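Local coordinates for sister chromatid cohesion protein (Chaetomium thermophilum, PDB 5T8V) that probably loads cohesin onto chromatin, the chain being the HEAT-repeat C-terminal part of the Scc2 loader, at residues V884-I887 / Y888-L892; A920-D923 / D924-C928; K851-A854 / S855-T858. All coordinates share one frame; numbering follows the deposited sequence.

Interaction 1 (V884-I887 / Y888-L892)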
# COMPACT_ATOMS: atom_id res chain seq x y z
N VAL A 884 44.97 -16.66 -13.22
CA VAL A 884 45.45 -17.80 -13.99
C VAL A 884 46.17 -18.80 -13.09
O VAL A 884 46.00 -20.01 -13.24
CB VAL A 884 46.34 -17.34 -15.17
CG1 VAL A 884 45.56 -16.42 -16.09
CG2 VAL A 884 47.60 -16.65 -14.67
N VAL A 885 46.98 -18.31 -12.15
CA VAL A 885 47.70 -19.25 -11.29
C VAL A 885 46.72 -20.02 -10.41
O VAL A 885 46.96 -21.18 -10.07
CB VAL A 885 48.77 -18.53 -10.44
CG1 VAL A 885 49.78 -17.84 -11.33
CG2 VAL A 885 48.13 -17.55 -9.48
N VAL A 886 45.61 -19.39 -10.01
CA VAL A 886 44.60 -20.10 -9.23
C VAL A 886 43.87 -21.11 -10.10
O VAL A 886 43.51 -22.20 -9.65
CB VAL A 886 43.64 -19.10 -8.57
CG1 VAL A 886 42.40 -19.81 -8.02
CG2 VAL A 886 44.35 -18.36 -7.44
N ILE A 887 43.63 -20.76 -11.37
CA ILE A 887 42.95 -21.69 -12.27
C ILE A 887 43.82 -22.92 -12.51
O ILE A 887 43.32 -24.04 -12.58
CB ILE A 887 42.57 -20.98 -13.58
CG1 ILE A 887 41.49 -19.93 -13.30
CG2 ILE A 887 42.05 -21.99 -14.61
CD1 ILE A 887 41.24 -18.98 -14.46
N TYR A 888 45.14 -22.72 -12.65
CA TYR A 888 46.03 -23.87 -12.75
C TYR A 888 46.06 -24.65 -11.44
O TYR A 888 46.06 -25.89 -11.44
CB TYR A 888 47.44 -23.41 -13.12
CG TYR A 888 47.68 -23.19 -14.60
CD1 TYR A 888 46.63 -23.17 -15.51
CD2 TYR A 888 48.97 -23.01 -15.09
CE1 TYR A 888 46.86 -22.97 -16.86
CE2 TYR A 888 49.20 -22.82 -16.44
CZ TYR A 888 48.14 -22.80 -17.32
OH TYR A 888 48.37 -22.60 -18.66
N ARG A 889 46.09 -23.94 -10.31
CA ARG A 889 46.13 -24.58 -9.01
C ARG A 889 44.93 -25.51 -8.82
O ARG A 889 45.09 -26.65 -8.36
CB ARG A 889 46.15 -23.50 -7.92
CG ARG A 889 46.05 -24.01 -6.49
CD ARG A 889 46.09 -22.84 -5.53
NE ARG A 889 45.97 -23.24 -4.13
CZ ARG A 889 46.06 -22.41 -3.10
NH1 ARG A 889 46.27 -21.11 -3.30
NH2 ARG A 889 45.93 -22.86 -1.86
N ARG A 890 43.74 -25.05 -9.18
CA ARG A 890 42.53 -25.83 -8.95
C ARG A 890 42.31 -26.87 -10.05
O ARG A 890 41.90 -28.00 -9.76
CB ARG A 890 41.32 -24.90 -8.87
CG ARG A 890 41.33 -23.96 -7.67
CD ARG A 890 40.97 -24.69 -6.38
NE ARG A 890 40.80 -23.76 -5.26
CZ ARG A 890 41.76 -23.41 -4.41
NH1 ARG A 890 42.99 -23.91 -4.53
NH2 ARG A 890 41.50 -22.56 -3.43
N VAL A 891 42.59 -26.52 -11.30
CA VAL A 891 42.27 -27.40 -12.42
C VAL A 891 43.34 -28.48 -12.58
O VAL A 891 43.04 -29.68 -12.59
CB VAL A 891 42.13 -26.58 -13.72
CG1 VAL A 891 41.94 -27.51 -14.92
CG2 VAL A 891 40.96 -25.61 -13.61
N LEU A 892 44.59 -28.06 -12.71
CA LEU A 892 45.64 -28.97 -13.17
C LEU A 892 45.71 -30.28 -12.39
O LEU A 892 45.93 -31.33 -13.02
CB LEU A 892 46.98 -28.24 -13.13
CG LEU A 892 48.09 -28.72 -14.08
CD1 LEU A 892 47.58 -29.01 -15.49
CD2 LEU A 892 49.16 -27.66 -14.13

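Interaction 2 (A920-D923 / D924-C928)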
# COMPACT_ATOMS: atom_id res chain seq x y z
N ALA A 920 50.55 -11.54 -1.86
CA ALA A 920 49.25 -12.16 -2.11
C ALA A 920 49.29 -13.07 -3.33
O ALA A 920 48.65 -14.13 -3.34
CB ALA A 920 48.18 -11.08 -2.29
N LEU A 921 50.03 -12.68 -4.37
CA LEU A 921 50.17 -13.55 -5.53
C LEU A 921 51.22 -14.63 -5.30
O LEU A 921 51.07 -15.76 -5.77
CB LEU A 921 50.53 -12.71 -6.76
CG LEU A 921 50.73 -13.44 -8.09
CD1 LEU A 921 49.64 -14.47 -8.33
CD2 LEU A 921 50.74 -12.45 -9.25
N LEU A 922 52.29 -14.30 -4.55
CA LEU A 922 53.27 -15.31 -4.20
C LEU A 922 52.61 -16.51 -3.55
O LEU A 922 53.10 -17.64 -3.67
CB LEU A 922 54.34 -14.74 -3.27
CG LEU A 922 55.39 -15.76 -2.82
CD1 LEU A 922 56.04 -16.47 -4.00
CD2 LEU A 922 56.44 -15.09 -1.97
N ASP A 923 51.50 -16.29 -2.85
CA ASP A 923 50.79 -17.39 -2.21
C ASP A 923 50.25 -18.37 -3.24
O ASP A 923 50.59 -19.57 -3.24
CB ASP A 923 49.65 -16.83 -1.34
CG ASP A 923 49.12 -17.83 -0.34
OD1 ASP A 923 48.70 -18.93 -0.75
OD2 ASP A 923 49.13 -17.51 0.87
N ASP A 924 49.42 -17.89 -4.16
CA ASP A 924 48.80 -18.77 -5.14
C ASP A 924 49.85 -19.38 -6.07
O ASP A 924 49.72 -20.54 -6.48
CB ASP A 924 47.75 -18.01 -5.95
CG ASP A 924 46.62 -17.49 -5.08
OD1 ASP A 924 45.75 -18.29 -4.70
OD2 ASP A 924 46.61 -16.27 -4.78
N VAL A 925 50.90 -18.63 -6.41
CA VAL A 925 51.91 -19.18 -7.31
C VAL A 925 52.75 -20.23 -6.60
O VAL A 925 53.17 -21.22 -7.21
CB VAL A 925 52.80 -18.06 -7.90
CG1 VAL A 925 53.59 -17.40 -6.82
CG2 VAL A 925 53.73 -18.63 -8.94
N MET A 926 53.02 -20.03 -5.31
CA MET A 926 53.75 -21.05 -4.55
C MET A 926 52.92 -22.32 -4.44
O MET A 926 53.43 -23.43 -4.64
CB MET A 926 54.12 -20.51 -3.17
CG MET A 926 54.96 -21.47 -2.33
SD MET A 926 56.59 -21.82 -3.04
CE MET A 926 57.43 -20.26 -2.73
N ALA A 927 51.63 -22.18 -4.11
CA ALA A 927 50.74 -23.33 -4.13
C ALA A 927 50.80 -24.05 -5.47
O ALA A 927 50.94 -25.27 -5.53
CB ALA A 927 49.31 -22.88 -3.82
N CYS A 928 50.72 -23.28 -6.56
CA CYS A 928 50.78 -23.88 -7.89
C CYS A 928 52.09 -24.63 -8.09
O CYS A 928 52.10 -25.73 -8.66
CB CYS A 928 50.60 -22.80 -8.95
SG CYS A 928 50.29 -23.43 -10.61

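Interaction 3 (K851-A854 / S855-T858)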
# COMPACT_ATOMS: atom_id res chain seq x y z
N LYS A 851 37.27 -22.76 -8.88
CA LYS A 851 37.18 -23.06 -7.45
C LYS A 851 35.98 -23.96 -7.16
O LYS A 851 36.07 -24.88 -6.34
CB LYS A 851 37.08 -21.77 -6.65
CG LYS A 851 36.49 -21.91 -5.25
CD LYS A 851 37.28 -22.86 -4.36
CE LYS A 851 36.56 -23.10 -3.04
NZ LYS A 851 37.20 -24.17 -2.23
N ALA A 852 34.86 -23.73 -7.84
CA ALA A 852 33.64 -24.48 -7.54
C ALA A 852 33.74 -25.91 -8.05
O ALA A 852 33.46 -26.86 -7.31
CB ALA A 852 32.43 -23.77 -8.15
N GLU A 853 34.12 -26.09 -9.32
CA GLU A 853 34.16 -27.42 -9.91
C GLU A 853 35.16 -27.39 -11.07
O GLU A 853 34.85 -26.84 -12.13
CB GLU A 853 32.78 -27.85 -10.38
CG GLU A 853 32.74 -29.23 -11.02
CD GLU A 853 33.15 -30.33 -10.06
OE1 GLU A 853 32.92 -30.17 -8.84
OE2 GLU A 853 33.70 -31.35 -10.53
N ALA A 854 36.32 -28.00 -10.86
CA ALA A 854 37.36 -28.02 -11.88
C ALA A 854 37.07 -28.99 -13.02
O ALA A 854 37.68 -28.87 -14.09
CB ALA A 854 38.71 -28.37 -11.25
N SER A 855 36.16 -29.94 -12.81
CA SER A 855 35.82 -30.89 -13.86
C SER A 855 35.37 -30.21 -15.15
O SER A 855 35.45 -30.81 -16.22
CB SER A 855 34.71 -31.83 -13.37
OG SER A 855 34.19 -32.60 -14.44
N LEU A 856 34.90 -28.96 -15.06
CA LEU A 856 34.37 -28.27 -16.23
C LEU A 856 35.45 -27.80 -17.18
O LEU A 856 35.15 -27.47 -18.33
CB LEU A 856 33.53 -27.07 -15.77
CG LEU A 856 32.37 -27.41 -14.84
CD1 LEU A 856 31.96 -26.19 -14.02
CD2 LEU A 856 31.19 -27.93 -15.63
N PHE A 857 36.71 -27.77 -16.75
CA PHE A 857 37.80 -27.24 -17.54
C PHE A 857 38.53 -28.36 -18.28
O PHE A 857 38.53 -29.51 -17.85
CB PHE A 857 38.79 -26.47 -16.66
CG PHE A 857 38.21 -25.22 -16.06
CD1 PHE A 857 37.30 -25.29 -15.01
CD2 PHE A 857 38.57 -23.97 -16.53
CE1 PHE A 857 36.77 -24.14 -14.46
CE2 PHE A 857 38.04 -22.82 -15.98
CZ PHE A 857 37.14 -22.91 -14.94
N THR A 858 39.15 -28.00 -19.40
CA THR A 858 39.91 -28.93 -20.22
C THR A 858 41.33 -28.40 -20.41
O THR A 858 41.60 -27.21 -20.24
CB THR A 858 39.25 -29.15 -21.59
OG1 THR A 858 39.31 -27.95 -22.36
CG2 THR A 858 37.80 -29.57 -21.42

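Interaction 1 (V884-I887 / Y888-L892)
Val-884 and Tyr-888 open a ladder of backbone hydrogen bonds along helix 878-891, with Tyr-888 N donating a hydrogen bond to Val-884 O at 2.9 Å and an N-H...O angle of 165°. The same i to i+4 spacing joins Arg-889 N to Val-885 O, Arg-890 N to Val-886 O and Val-891 N to Ile-887 O; four consecutive rungs are the evidence for a regular alpha-helix through this stretch. The apolar contact runs one turn along the helix: CG2 of Ile-887 and CG2 of Val-891 meet at 3.9 Å, the two side chains lying alongside and pointing the same way. In this HEAT-repeat alpha-solenoid, their neighbours are Leu-846 and Ala-850 of helix 839-852, whereas Val-885 packs on Leu-921 of helix 919-935. Among the longer side chains, chi1 (-65°) places CG of Arg-890 4.3 Å from CG1 of Val-886, and the bend at chi2 then redirects the rest of the chain. Arg-889 instead runs fully extended and carries its guanidinium to a salt bridge with Asp-924. The Tyr-888 ring passes Val-884 O obliquely, CG to O 3.8 Å, and its OH is hydrogen-bonded to Leu-862 O.

Interaction 2 (A920-D923 / D924-C928)
Asp-924 and Ala-920 bring two flat groups together, a carboxylate and a peptide carbonyl: OD2 of Asp-924 lies 3.3 Å from Ala-920 O, and as both are acceptors no bond links them. The carboxylate reaches back along the helix because CG stands beside the backbone N (chi1 -61°). Its charge is met by Arg-882, in a salt bridge at OD2, with Arg-889 as the second positive charge beside it, and the two would probably favour the ionised form. The other carboxylate, on Asp-923, has a weak hydrogen bond from its OD1 to His-986. The peptide carbonyls are approached differently. Val-925 N lies nearly on the line of the Leu-921 C=O bond, at 2.9 Å from the oxygen, whereas Met-926 N sits above the carbonyl plane of Leu-922, 37° out of it, also at 2.9 Å from O. Ala-927 N completes the i to i+4 series on Asp-923 O. Apolar contact is carried by CD1 of Leu-922, which meets CG1 of Val-925 at 3.8 Å and CE of Met-926 at 4.2 Å, the methionine chain being bent twice to bring its methyl round. Helix 919-935 packs against helix 878-891 through Leu-921 and against helix 969-986 through Leu-922, the helix-on-helix stacking of a HEAT-repeat alpha-solenoid.

Interaction 3 (K851-A854 / S855-T858)
Glu-853 folds its side chain over the start of the turn formed with Ser-855 and Leu-856, and can be followed atom by atom. CB meets CD1 of Leu-856 at 4.1 Å. CG, opposite the backbone N across the CA-CB bond, comes to 3.9 Å from Ser-855 N. There the chain bends (chi2 62°), which lays CD against Ser-855, 4.0 Å from its CB. At the tip OE2 approaches that same CB at 3.1 Å, but stays 4.1 Å from Ser-855 OG, too far for a hydrogen bond. Met-812 of helix 808-824 also packs on both Glu-853 and Ser-855. Cutting the residue back to an alanine would probably leave Ser-855 and Met-812 without the chain that lies against them, opening a gap on that side of the turn. The backbone bond is Phe-857 N to Ala-854 O, 3.0 Å and nearly straight at 169°, though the donor lies 48° above the carbonyl plane. Around the Phe-857 ring, Glu-853 O and Ala-854 O both lie at the edge, near the ring plane. Glu-853 is the first residue whose backbone is no longer helical. The i to i+3 bond, with helix-like angles at Ser-855 and Leu-856, then defines a type I beta turn, here linking helix 839-852 to helix 859-862 in the alpha-solenoid.

Interaction 1 is the middle member, its centre about 10 Å from the centres of both interaction 2 and interaction 3, which are themselves about 19 Å apart, with nearest atoms about 10 Å from each other. Toward interaction 2 the join is polar and apolar together: Arg-889 NH1 pairs with Asp-924 OD1 at 3.2 Å, and Val-885 CG2 packs on Asp-924 CB at 3.6 Å. Toward interaction 3 it is packing, with Val-891 CG2 at 3.7 Å from Phe-857 CG and Arg-890 O against Ala-854 CB. Along the chain the order is 3, 1, 2, with shorter helices intervening, and helix 878-891 lies between helix 919-935 and the end of helix 839-852 with its turn.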